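Local coordinates for protein probable ribonuclease HepT (Haemophilus influenzae, PDB 1JOG) that probably acts as the RNase toxin of a type VII toxin-antitoxin system, neutralized by its cognate antitoxin MntA, probably through AMPylation, at residues A[47-50]-A[51-54]; A[56-59]-A[60-63]. All coordinates share one frame; numbering follows the deposited sequence.

Contact 1 (A[47-50]-A[51-54]); sequences IQKF and EFVY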
loop_
_atom_site.group_PDB
_atom_site.type_symbol
_atom_site.label_atom_id
_atom_site.label_comp_id
_atom_site.label_asym_id
_atom_site.label_seq_id
_atom_site.Cartn_x
_atom_site.Cartn_y
_atom_site.Cartn_z
ATOM N N ILE A 47 2.968 7.384 2.205
ATOM C CA ILE A 47 1.911 6.658 2.885
ATOM C C ILE A 47 2.190 5.119 2.827
ATOM O O ILE A 47 1.992 4.346 3.790
ATOM C CB ILE A 47 0.522 7.019 2.282
ATOM C CG1 ILE A 47 0.137 8.434 2.757
ATOM C CG2 ILE A 47 -0.636 6.173 2.958
ATOM C CD1 ILE A 47 -1.392 8.854 2.470
ATOM N N GLN A 48 2.704 4.713 1.699
ATOM C CA GLN A 48 3.056 3.318 1.468
ATOM C C GLN A 48 4.170 2.932 2.413
ATOM O O GLN A 48 4.229 1.808 2.897
ATOM C CB GLN A 48 3.577 3.160 0.026
ATOM C CG GLN A 48 3.998 1.730 -0.226
ATOM C CD GLN A 48 2.894 0.922 -0.793
ATOM O OE1 GLN A 48 1.692 1.142 -0.505
ATOM N NE2 GLN A 48 3.275 -0.054 -1.612
ATOM N N LYS A 49 5.087 3.878 2.616
ATOM C CA LYS A 49 6.198 3.662 3.438
ATOM C C LYS A 49 5.740 3.651 4.870
ATOM O O LYS A 49 6.290 2.917 5.642
ATOM C CB LYS A 49 7.258 4.712 3.192
ATOM C CG LYS A 49 8.047 4.380 1.948
ATOM C CD LYS A 49 9.068 5.463 1.652
ATOM C CE LYS A 49 9.989 5.023 0.557
ATOM N NZ LYS A 49 11.284 5.895 0.626
ATOM N N PHE A 50 4.735 4.454 5.218
ATOM C CA PHE A 50 4.220 4.436 6.583
ATOM C C PHE A 50 3.638 3.024 6.926
ATOM O O PHE A 50 3.825 2.482 8.009
ATOM C CB PHE A 50 3.160 5.515 6.744
ATOM C CG PHE A 50 2.166 5.212 7.793
ATOM C CD1 PHE A 50 0.922 4.699 7.452
ATOM C CD2 PHE A 50 2.516 5.281 9.126
ATOM C CE1 PHE A 50 -0.011 4.222 8.432
ATOM C CE2 PHE A 50 1.615 4.814 10.111
ATOM C CZ PHE A 50 0.357 4.285 9.755
ATOM N N GLU A 51 2.979 2.433 5.942
ATOM C CA GLU A 51 2.393 1.143 6.093
ATOM C C GLU A 51 3.536 0.131 6.339
ATOM O O GLU A 51 3.383 -0.742 7.188
ATOM C CB GLU A 51 1.577 0.777 4.840
ATOM C CG GLU A 51 0.399 1.715 4.546
ATOM C CD GLU A 51 -0.225 1.362 3.195
ATOM O OE1 GLU A 51 -0.958 2.166 2.611
ATOM O OE2 GLU A 51 0.035 0.254 2.713
ATOM N N PHE A 52 4.669 0.237 5.625
ATOM C CA PHE A 52 5.758 -0.717 5.871
ATOM C C PHE A 52 6.254 -0.678 7.293
ATOM O O PHE A 52 6.355 -1.729 7.921
ATOM C CB PHE A 52 6.960 -0.497 4.957
ATOM C CG PHE A 52 6.659 -0.639 3.472
ATOM C CD1 PHE A 52 7.320 0.243 2.537
ATOM C CD2 PHE A 52 5.762 -1.590 2.982
ATOM C CE1 PHE A 52 7.087 0.183 1.119
ATOM C CE2 PHE A 52 5.468 -1.702 1.566
ATOM C CZ PHE A 52 6.150 -0.796 0.616
ATOM N N VAL A 53 6.576 0.502 7.823
ATOM C CA VAL A 53 7.071 0.561 9.227
ATOM C C VAL A 53 6.057 0.062 10.286
ATOM O O VAL A 53 6.382 -0.669 11.197
ATOM C CB VAL A 53 7.526 1.970 9.533
ATOM C CG1 VAL A 53 8.063 2.087 10.966
ATOM C CG2 VAL A 53 8.559 2.331 8.517
ATOM N N TYR A 54 4.812 0.436 10.106
ATOM C CA TYR A 54 3.740 -0.004 10.961
ATOM C C TYR A 54 3.708 -1.552 11.043
ATOM O O TYR A 54 3.764 -2.158 12.147
ATOM C CB TYR A 54 2.413 0.497 10.380
ATOM C CG TYR A 54 1.276 -0.193 11.013
ATOM C CD1 TYR A 54 0.986 0.047 12.344
ATOM C CD2 TYR A 54 0.560 -1.176 10.362
ATOM C CE1 TYR A 54 0.022 -0.655 13.031
ATOM C CE2 TYR A 54 -0.402 -1.922 11.076
ATOM C CZ TYR A 54 -0.649 -1.617 12.437
ATOM O OH TYR A 54 -1.645 -2.206 13.200
#
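Ile47 gives its carbonyl O to Glu51 N at 3.0 Å, and Glu51 then folds back over that same carbonyl. Glu51 CG, turned beside its own backbone N (chi1 -62°), sits 3.2 Å from Ile47 O, and the extended chain brings OE1 within 4.0 Å of Ile47 CG2. That carboxylate oxygen is hydrogen-bonded to Thr109 OG1, while OE2 has a long, weak ion pair with Arg106. One residue on, Gln48 O accepts from Phe52 N and also stands 3.4 Å above the plane of the Phe52 ring, over its centre; Gln48 CG meets CZ of that ring at 3.4 Å. All this is i to i+4 packing on the long helix 36-68, in the all-helical fold shared with nucleotidyltransferase substrate-binding domains. Lys49 O takes up Val53 N in a nearly straight bond (167° at the hydrogen). The Lys49 ammonium is hydrogen-bonded to Ser17 and Thr21 of its own chain and forms a salt bridge with Asp40 of the second subunit. Phe50 O receives Tyr54 N at 3.1 Å. The Phe50 ring, CG anti to the backbone N (chi1 153°), reaches Tyr54 only loosely, CZ to CB 4.4 Å, and meets Phe128 edge-to-face.

Contact 2 (A[56-59]-A[60-63]); sequences LSLK and MMKR
The later turns of the long helix 36-68 are held here by four successive i to i+4 backbone bonds, with side chains fanning out to helices 8-26, 80-89 and 125-140. Met60 N donates to Leu56 O at 2.8 Å, and Arg63 N to Lys59 O at the same length. Between them, Met61 N reaches Ser57 O and Lys62 N reaches Leu58 O, the latter with its donor tilted 34° from the carbonyl plane. Both methionines are selenomethionines. Met60 lays its CG alongside Leu56 O at 3.3 Å, then bends at chi2 and chi3, which lays CE over one face of the Arg63 guanidinium, 3.2 Å above its plane; the chain also packs on Leu11 and Leu139. Met61 starts the same way, CG anti to its carbonyl carbon (chi1 -70°), but stays extended beyond CG; this carries it back alongside the preceding turn, where SE lies 4.2 Å from Leu58 CG and CE stands 3.8 Å from Ser57 O. Leu58 also packs on Phe80 and Ile83, and Met61 on Ala87, Ile93 and Leu135. Lys62 CB rests 3.1 Å from Lys59 O, and the Lys62 chain then runs outward. The chemistry is thus divided: the hydrogen bonds between 56-59 and 60-63 are those of the helix backbone, the leucine and selenomethionine side chains pack mainly against neighbouring helices, and Lys59, exposed, and Lys62, partly exposed, probably leave their ammonium groups to water.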
loop_
_atom_site.group_PDB
_atom_site.type_symbol
_atom_site.label_atom_id
_atom_site.label_comp_id
_atom_site.label_asym_id
_atom_site.label_seq_id
_atom_site.Cartn_x
_atom_site.Cartn_y
_atom_site.Cartn_z
ATOM N N LEU A 56 5.953 -3.817 9.967
ATOM C CA LEU A 56 7.234 -4.331 10.445
ATOM C C LEU A 56 7.352 -4.079 11.931
ATOM O O LEU A 56 7.771 -4.975 12.716
ATOM C CB LEU A 56 8.399 -3.690 9.683
ATOM C CG LEU A 56 9.077 -4.061 8.324
ATOM C CD1 LEU A 56 8.383 -5.158 7.621
ATOM C CD2 LEU A 56 9.147 -2.848 7.363
ATOM N N SER A 57 6.957 -2.876 12.352
ATOM C CA SER A 57 7.038 -2.578 13.805
ATOM C C SER A 57 6.208 -3.613 14.536
ATOM O O SER A 57 6.616 -4.078 15.595
ATOM C CB SER A 57 6.495 -1.162 14.189
ATOM O OG SER A 57 7.321 -0.126 13.643
ATOM N N LEU A 58 5.033 -3.976 13.999
ATOM C CA LEU A 58 4.254 -4.957 14.716
ATOM C C LEU A 58 4.825 -6.359 14.563
ATOM O O LEU A 58 4.680 -7.198 15.461
ATOM C CB LEU A 58 2.774 -4.896 14.344
ATOM C CG LEU A 58 2.185 -4.011 15.440
ATOM C CD1 LEU A 58 1.614 -2.704 14.898
ATOM C CD2 LEU A 58 1.203 -4.813 16.236
ATOM N N LYS A 59 5.496 -6.620 13.448
ATOM C CA LYS A 59 6.059 -7.945 13.292
ATOM C C LYS A 59 7.143 -8.092 14.349
ATOM O O LYS A 59 7.204 -9.111 14.977
ATOM C CB LYS A 59 6.622 -8.173 11.891
ATOM C CG LYS A 59 5.679 -8.920 11.003
ATOM C CD LYS A 59 5.294 -8.110 9.783
ATOM C CE LYS A 59 4.334 -8.864 8.840
ATOM N NZ LYS A 59 4.422 -8.202 7.482
HETATM N N MSE A 60 7.928 -7.038 14.585
HETATM C CA MSE A 60 9.019 -7.063 15.566
HETATM C C MSE A 60 8.525 -7.179 16.991
HETATM O O MSE A 60 9.116 -7.894 17.767
HETATM C CB MSE A 60 9.911 -5.794 15.455
HETATM C CG MSE A 60 10.705 -5.754 14.129
HETATM SE SE MSE A 60 11.963 -7.268 14.005
HETATM C CE MSE A 60 11.281 -8.332 12.805
HETATM N N MSE A 61 7.447 -6.496 17.350
HETATM C CA MSE A 61 6.978 -6.644 18.690
HETATM C C MSE A 61 6.602 -8.119 18.800
HETATM O O MSE A 61 6.767 -8.713 19.833
HETATM C CB MSE A 61 5.711 -5.839 18.952
HETATM C CG MSE A 61 5.903 -4.332 18.981
HETATM SE SE MSE A 61 4.125 -3.474 19.138
HETATM C CE MSE A 61 4.908 -1.905 18.185
ATOM N N LYS A 62 6.057 -8.688 17.736
ATOM C CA LYS A 62 5.594 -10.047 17.783
ATOM C C LYS A 62 6.784 -10.996 17.956
ATOM O O LYS A 62 6.850 -11.788 18.907
ATOM C CB LYS A 62 4.847 -10.375 16.514
ATOM C CG LYS A 62 3.983 -11.606 16.679
ATOM C CD LYS A 62 3.105 -11.894 15.450
ATOM C CE LYS A 62 2.636 -13.365 15.444
ATOM N NZ LYS A 62 1.516 -13.657 14.492
ATOM N N ARG A 63 7.756 -10.896 17.062
ATOM C CA ARG A 63 8.877 -11.779 17.195
ATOM C C ARG A 63 9.555 -11.588 18.526
ATOM O O ARG A 63 10.126 -12.527 19.042
ATOM C CB ARG A 63 9.902 -11.577 16.102
ATOM C CG ARG A 63 10.182 -12.835 15.322
ATOM C CD ARG A 63 10.967 -12.547 14.047
ATOM N NE ARG A 63 12.083 -11.629 14.307
ATOM C CZ ARG A 63 12.852 -11.162 13.323
ATOM N NH1 ARG A 63 12.607 -11.538 12.040
ATOM N NH2 ARG A 63 13.856 -10.322 13.627
#

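Contacts 1 and 2 follow one another along helix 36-68, their centres about 13 Å apart, with Ser57 OG hydrogen-bonded back to Val53 O as a direct tie between them. The centre of contact 1 is about 5 Å, that of contact 2 about 11 Å, from the centre of the chain. The first faces the probable active site: the side chain of Tyr54 comes to about 3 Å of that of Arg106, and that of Ile47 to about 9 Å of that of His111. In the second, the side chain of Leu58 is about 8 Å from that of Arg106. Both contacts reach the second subunit, contact 1 through several residues and contact 2 through Leu56 against Tyr113 of the second subunit.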